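Local coordinates for possible sortase-like protein (Corynebacterium diphtheriae, PDB 5UUS) that is probably a class E-like sortase, a membrane-associated cysteine transpeptidase expected to cleave sorting signals through an acyl-thioester intermediate, at residues G38-M44 / F55-E59; E81-V87 / M186-M192. One frame throughout, in Å; residues are numbered along the deposited sequence.

Both contacts are strand pairs of the curled sortase beta-barrel: interaction 1 is an antiparallel hairpin near the start of the domain, interaction 2 a parallel pairing of strands far apart in sequence. Their centres lie 16 Å apart, yet their inward side chains meet in the barrel interior. Met44 CE packs 3.8 Å from Met192 SD, Ile57 CG2 lies 4.0 Å from Val87 CG1, and Ile57 CD1 is 4.1 Å from Phe85 CZ. The predicted active-site His90 follows strand 83-88, about 11 Å from Val87 and about 9 Å from Phe55, side chain to side chain. The predicted nucleophile Cys195, here oxidised to S-hydroxycysteine, follows strand 188-193, so interaction 2 aligns the strands leading to these residues.

Interaction 1: residues G38-M44 / F55-E59; sequences GEAFARM and FAIVE
Ile57 is the hub of this hairpin pairing: its CD1 lies 3.8 Å from Met44 CB, its CB packs against Ala42 CB, and its CG2 is 4.0 Å from Phe41 CE1. With CG1 anti to the carbonyl carbon and CG2 anti to the backbone N (chi1 -60°), one branch runs to the methionine and the other to the aromatic ring. Met44 crosses Ile57 at about a right angle, its flexible thioether chain fitting the branched neighbour. The Phe41 ring turns its edge to the backbone of Val58 and Glu59, and CE1 comes 3.6 Å from Glu59 OE1, ring and carboxylate planes 77° apart.

Phe41 and Ala42 both face Ile57 in a classic beta bulge: Phe41 N donates to Ile57 O, and Ile57 N to Ala42 O at 2.7 Å. Beyond it, Met44 and Phe55 bond to each other in both directions. At the opposite end Gly38 gives its N to Glu59 O at 2.7 Å; lacking a side chain, it easily adopts its positive phi. Ala42, Met44, Phe55 and Ile57 share one face; Ala40, Arg43, Ala56 and Val58 the other, where CB of Ala40 and CB of Ala56 are 4.1 Å apart.

Further out, Phe85 and Val87 pack on Ile57, while Glu59 OE1 bonds to His72 ND1 and OE2, weakly, to Asn74 ND2. The His72 bond satisfies OE1 and probably offsets the cost of burying the carboxylate.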
loop_
_atom_site.group_PDB
_atom_site.type_symbol
_atom_site.label_atom_id
_atom_site.label_comp_id
_atom_site.label_asym_id
_atom_site.label_seq_id
_atom_site.Cartn_x
_atom_site.Cartn_y
_atom_site.Cartn_z
ATOM N N GLY A 38 3.236 -9.749 15.053
ATOM C CA GLY A 38 4.601 -10.138 14.758
ATOM C C GLY A 38 4.713 -11.252 13.730
ATOM O O GLY A 38 5.813 -11.695 13.432
ATOM N N GLU A 39 3.591 -11.716 13.186
ATOM C CA GLU A 39 3.628 -12.774 12.175
ATOM C C GLU A 39 3.343 -12.241 10.778
ATOM O O GLU A 39 2.657 -11.230 10.627
ATOM C CB GLU A 39 2.614 -13.877 12.515
ATOM C CG GLU A 39 2.912 -14.560 13.851
ATOM C CD GLU A 39 4.315 -15.176 13.925
ATOM O OE1 GLU A 39 4.756 -15.814 12.942
ATOM O OE2 GLU A 39 4.980 -15.022 14.975
ATOM N N ALA A 40 3.869 -12.937 9.767
ATOM C CA ALA A 40 3.626 -12.597 8.369
ATOM C C ALA A 40 2.212 -12.953 7.987
ATOM O O ALA A 40 1.780 -14.069 8.231
ATOM C CB ALA A 40 4.603 -13.318 7.461
ATOM N N PHE A 41 1.480 -12.021 7.393
ATOM C CA PHE A 41 0.087 -12.322 7.000
ATOM C C PHE A 41 -0.157 -11.932 5.549
ATOM O O PHE A 41 -1.251 -12.129 5.020
ATOM C CB PHE A 41 -0.910 -11.586 7.897
ATOM C CG PHE A 41 -0.879 -10.082 7.735
ATOM C CD1 PHE A 41 0.081 -9.319 8.399
ATOM C CD2 PHE A 41 -1.801 -9.441 6.928
ATOM C CE1 PHE A 41 0.135 -7.938 8.247
ATOM C CE2 PHE A 41 -1.763 -8.056 6.768
ATOM C CZ PHE A 41 -0.792 -7.305 7.438
ATOM N N ALA A 42 0.853 -11.343 4.905
ATOM C CA ALA A 42 0.683 -10.914 3.520
ATOM C C ALA A 42 2.009 -10.829 2.798
ATOM O O ALA A 42 3.074 -10.922 3.410
ATOM C CB ALA A 42 -0.038 -9.570 3.449
ATOM N N ARG A 43 1.927 -10.676 1.484
ATOM C CA ARG A 43 3.104 -10.568 0.657
ATOM C C ARG A 43 2.895 -9.447 -0.347
ATOM O O ARG A 43 1.813 -9.323 -0.915
ATOM C CB ARG A 43 3.377 -11.880 -0.051
ATOM C CG ARG A 43 4.620 -11.864 -0.882
ATOM C CD ARG A 43 4.879 -13.241 -1.456
ATOM N NE ARG A 43 5.100 -14.246 -0.424
ATOM C CZ ARG A 43 4.634 -15.488 -0.488
ATOM N NH1 ARG A 43 3.897 -15.868 -1.527
ATOM N NH2 ARG A 43 4.890 -16.347 0.493
ATOM N N MET A 44 3.925 -8.630 -0.570
ATOM C CA MET A 44 3.786 -7.554 -1.561
ATOM C C MET A 44 4.795 -7.668 -2.693
ATOM O O MET A 44 5.931 -8.093 -2.489
ATOM C CB MET A 44 3.895 -6.161 -0.906
ATOM C CG MET A 44 5.228 -5.844 -0.221
ATOM S SD MET A 44 5.257 -4.117 0.387
ATOM C CE MET A 44 5.415 -3.192 -1.133
ATOM N N PHE A 55 8.216 -9.145 -0.731
ATOM C CA PHE A 55 8.483 -9.134 0.687
ATOM C C PHE A 55 7.255 -9.613 1.430
ATOM O O PHE A 55 6.149 -9.240 1.075
ATOM C CB PHE A 55 8.842 -7.737 1.137
ATOM C CG PHE A 55 10.252 -7.341 0.787
ATOM C CD1 PHE A 55 11.288 -7.601 1.669
ATOM C CD2 PHE A 55 10.529 -6.723 -0.428
ATOM C CE1 PHE A 55 12.597 -7.238 1.353
ATOM C CE2 PHE A 55 11.837 -6.364 -0.762
ATOM C CZ PHE A 55 12.861 -6.622 0.131
ATOM N N ALA A 56 7.467 -10.416 2.461
ATOM C CA ALA A 56 6.420 -10.720 3.410
ATOM C C ALA A 56 6.111 -9.470 4.230
ATOM O O ALA A 56 7.001 -8.655 4.542
ATOM C CB ALA A 56 6.833 -11.885 4.318
ATOM N N ILE A 57 4.845 -9.302 4.564
ATOM C CA ILE A 57 4.464 -8.225 5.443
ATOM C C ILE A 57 4.085 -8.793 6.780
ATOM O O ILE A 57 3.304 -9.729 6.849
ATOM C CB ILE A 57 3.316 -7.416 4.857
ATOM C CG1 ILE A 57 3.746 -6.828 3.505
ATOM C CG2 ILE A 57 2.888 -6.325 5.823
ATOM C CD1 ILE A 57 2.580 -6.259 2.694
ATOM N N VAL A 58 4.648 -8.224 7.837
ATOM C CA VAL A 58 4.417 -8.682 9.205
ATOM C C VAL A 58 3.437 -7.741 9.934
ATOM O O VAL A 58 3.348 -6.556 9.600
ATOM C CB VAL A 58 5.794 -8.762 9.934
ATOM C CG1 VAL A 58 5.687 -8.527 11.417
ATOM C CG2 VAL A 58 6.504 -10.080 9.599
ATOM N N GLU A 59 2.705 -8.247 10.921
ATOM C CA GLU A 59 1.804 -7.404 11.713
ATOM C C GLU A 59 2.540 -6.707 12.843
ATOM O O GLU A 59 3.057 -7.368 13.742
ATOM C CB GLU A 59 0.648 -8.244 12.290
ATOM C CG GLU A 59 -0.281 -7.469 13.222
ATOM C CD GLU A 59 -1.178 -6.464 12.483
ATOM O OE1 GLU A 59 -1.057 -6.327 11.238
ATOM O OE2 GLU A 59 -2.010 -5.809 13.148
#

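Interaction 2: residues E81-V87 / M186-M192; sequences ERGNFAV and MEGIMTM
Thr191 OG1 is gripped from two strands: it donates to Asn84 OD1 at 2.6 Å, and His208 ND1 of strand 204-216 bonds it too. The hydroxyl lies in the amide carbonyl plane, on a lone pair of OD1, with a C=O...O angle of 108°. Asn84 carries CG anti to its own N (chi1 -167°), bringing the amide over to the neighbouring strand, while its ND2 is bonded to Ser172 O. Asparagine, acceptor and donor in one flat group, suits this buried place, and the CG2 methyl of Ile189 covers OD1 at 3.6 Å.

The face carrying Phe85, Val87, Met190 and Met192 is apolar. Phe85 and Met190 run side by side, Met190 CG 3.6 Å from Phe85 CD2; the sulfur SD lies at the ring edge, 5.0 Å from its centroid, in a Met-aromatic contact. The methionine chain is extended, carrying CE on to 4.1 Å from Val87 CG2. Val112 and Tyr121 pack around this pair.

Backbone hydrogen bonds of a parallel pairing run from Gly83 N-Glu187 O to Val87 N-Thr191 O. At the strands' beginning, Arg82 NH1 meets Met186 O at 3.1 Å in the guanidinium plane. A water donates to both Glu81 O and Ile189 O, bridging the segments. Gly83 has backbone angles at which a CB would press on the preceding carbonyl oxygen, so glycine suits it.

The sheet thus separates a buried polar network around Asn84 and Thr191 from a sulfur-rich apolar interior. OG1 gives its proton to OD1, so His208 ND1 would donate to OG1; with ND2 bonded to Ser172 O, these buried polar atoms are satisfied.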
loop_
_atom_site.group_PDB
_atom_site.type_symbol
_atom_site.label_atom_id
_atom_site.label_comp_id
_atom_site.label_asym_id
_atom_site.label_seq_id
_atom_site.Cartn_x
_atom_site.Cartn_y
_atom_site.Cartn_z
ATOM N N GLU A 81 -9.282 -3.089 1.894
ATOM C CA GLU A 81 -10.275 -2.368 2.671
ATOM C C GLU A 81 -10.331 -0.890 2.341
ATOM O O GLU A 81 -9.301 -0.253 2.069
ATOM C CB GLU A 81 -9.980 -2.535 4.156
ATOM C CG GLU A 81 -9.913 -4.000 4.590
ATOM C CD GLU A 81 -9.863 -4.183 6.097
ATOM O OE1 GLU A 81 -9.420 -3.253 6.812
ATOM O OE2 GLU A 81 -10.281 -5.266 6.577
ATOM N N ARG A 82 -11.536 -0.335 2.403
ATOM C CA ARG A 82 -11.712 1.105 2.283
ATOM C C ARG A 82 -11.076 1.766 3.499
ATOM O O ARG A 82 -11.228 1.272 4.621
ATOM C CB ARG A 82 -13.200 1.437 2.164
ATOM C CG ARG A 82 -13.834 0.801 0.906
ATOM C CD ARG A 82 -15.294 1.245 0.750
ATOM N NE ARG A 82 -15.966 0.565 -0.359
ATOM C CZ ARG A 82 -16.097 1.060 -1.589
ATOM N NH1 ARG A 82 -15.599 2.262 -1.907
ATOM N NH2 ARG A 82 -16.726 0.341 -2.512
ATOM N N GLY A 83 -10.344 2.855 3.280
ATOM C CA GLY A 83 -9.521 3.438 4.337
ATOM C C GLY A 83 -8.073 3.381 3.898
ATOM O O GLY A 83 -7.765 3.561 2.714
ATOM N N ASN A 84 -7.175 3.116 4.845
ATOM C CA ASN A 84 -5.741 3.214 4.583
ATOM C C ASN A 84 -4.984 2.009 5.146
ATOM O O ASN A 84 -4.925 1.803 6.361
ATOM C CB ASN A 84 -5.223 4.534 5.173
ATOM C CG ASN A 84 -3.821 4.898 4.708
ATOM O OD1 ASN A 84 -3.117 4.116 4.044
ATOM N ND2 ASN A 84 -3.395 6.102 5.078
ATOM N N PHE A 85 -4.458 1.182 4.249
ATOM C CA PHE A 85 -3.635 0.040 4.637
ATOM C C PHE A 85 -2.166 0.533 4.653
ATOM O O PHE A 85 -1.585 0.739 3.597
ATOM C CB PHE A 85 -3.860 -1.120 3.660
ATOM C CG PHE A 85 -2.774 -2.161 3.678
ATOM C CD1 PHE A 85 -2.499 -2.880 4.836
ATOM C CD2 PHE A 85 -2.032 -2.436 2.524
ATOM C CE1 PHE A 85 -1.470 -3.837 4.864
ATOM C CE2 PHE A 85 -1.009 -3.400 2.545
ATOM C CZ PHE A 85 -0.727 -4.092 3.726
ATOM N N ALA A 86 -1.595 0.745 5.845
ATOM C CA ALA A 86 -0.278 1.381 5.990
ATOM C C ALA A 86 0.809 0.420 6.475
ATOM O O ALA A 86 0.585 -0.385 7.384
ATOM C CB ALA A 86 -0.368 2.578 6.951
ATOM N N VAL A 87 1.986 0.514 5.856
ATOM C CA VAL A 87 3.130 -0.287 6.255
ATOM C C VAL A 87 4.389 0.583 6.319
ATOM O O VAL A 87 4.516 1.582 5.589
ATOM C CB VAL A 87 3.387 -1.480 5.292
ATOM C CG1 VAL A 87 2.189 -2.441 5.268
ATOM C CG2 VAL A 87 3.711 -0.983 3.894
ATOM N N MET A 186 -15.054 5.917 1.375
ATOM C CA MET A 186 -13.621 6.020 1.077
ATOM C C MET A 186 -13.165 5.047 -0.008
ATOM O O MET A 186 -13.725 3.963 -0.161
ATOM C CB MET A 186 -12.804 5.769 2.334
ATOM C CG MET A 186 -12.977 6.822 3.414
ATOM S SD MET A 186 -12.155 6.232 4.904
ATOM C CE MET A 186 -12.419 7.654 5.945
ATOM N N GLU A 187 -12.166 5.463 -0.779
ATOM C CA GLU A 187 -11.375 4.531 -1.583
ATOM C C GLU A 187 -10.484 3.693 -0.665
ATOM O O GLU A 187 -10.300 4.009 0.504
ATOM C CB GLU A 187 -10.502 5.288 -2.598
ATOM C CG GLU A 187 -11.297 6.190 -3.534
ATOM C CD GLU A 187 -12.258 5.396 -4.433
ATOM O OE1 GLU A 187 -11.907 4.268 -4.860
ATOM O OE2 GLU A 187 -13.358 5.909 -4.705
ATOM N N GLY A 188 -9.922 2.625 -1.207
ATOM C CA GLY A 188 -8.870 1.928 -0.522
ATOM C C GLY A 188 -7.551 2.632 -0.829
ATOM O O GLY A 188 -7.185 2.850 -1.996
ATOM N N ILE A 189 -6.833 2.979 0.230
ATOM C CA ILE A 189 -5.495 3.511 0.084
ATOM C C ILE A 189 -4.468 2.548 0.653
ATOM O O ILE A 189 -4.727 1.893 1.661
ATOM C CB ILE A 189 -5.378 4.867 0.791
ATOM C CG1 ILE A 189 -6.262 5.875 0.059
ATOM C CG2 ILE A 189 -3.894 5.364 0.788
ATOM C CD1 ILE A 189 -5.671 6.347 -1.254
ATOM N N MET A 190 -3.306 2.446 0.002
ATOM C CA MET A 190 -2.172 1.790 0.633
ATOM C C MET A 190 -1.056 2.837 0.858
ATOM O O MET A 190 -0.737 3.634 -0.036
ATOM C CB MET A 190 -1.650 0.624 -0.208
ATOM C CG MET A 190 -0.392 -0.040 0.400
ATOM S SD MET A 190 0.220 -1.432 -0.574
ATOM C CE MET A 190 1.665 -1.905 0.405
ATOM N N THR A 191 -0.485 2.831 2.054
ATOM C CA THR A 191 0.576 3.781 2.386
ATOM C C THR A 191 1.862 3.038 2.742
ATOM O O THR A 191 1.835 2.101 3.532
ATOM C CB THR A 191 0.151 4.699 3.560
ATOM O OG1 THR A 191 -1.042 5.414 3.189
ATOM C CG2 THR A 191 1.284 5.676 3.947
ATOM N N MET A 192 2.979 3.467 2.159
ATOM C CA MET A 192 4.301 2.981 2.542
ATOM C C MET A 192 5.126 4.111 3.158
ATOM O O MET A 192 5.200 5.196 2.579
ATOM C CB MET A 192 5.024 2.388 1.324
ATOM C CG MET A 192 4.303 1.159 0.743
ATOM S SD MET A 192 4.912 0.603 -0.856
ATOM C CE MET A 192 4.235 1.883 -1.910
HETATM O O HOH W 1 -6.712 -0.278 1.281
#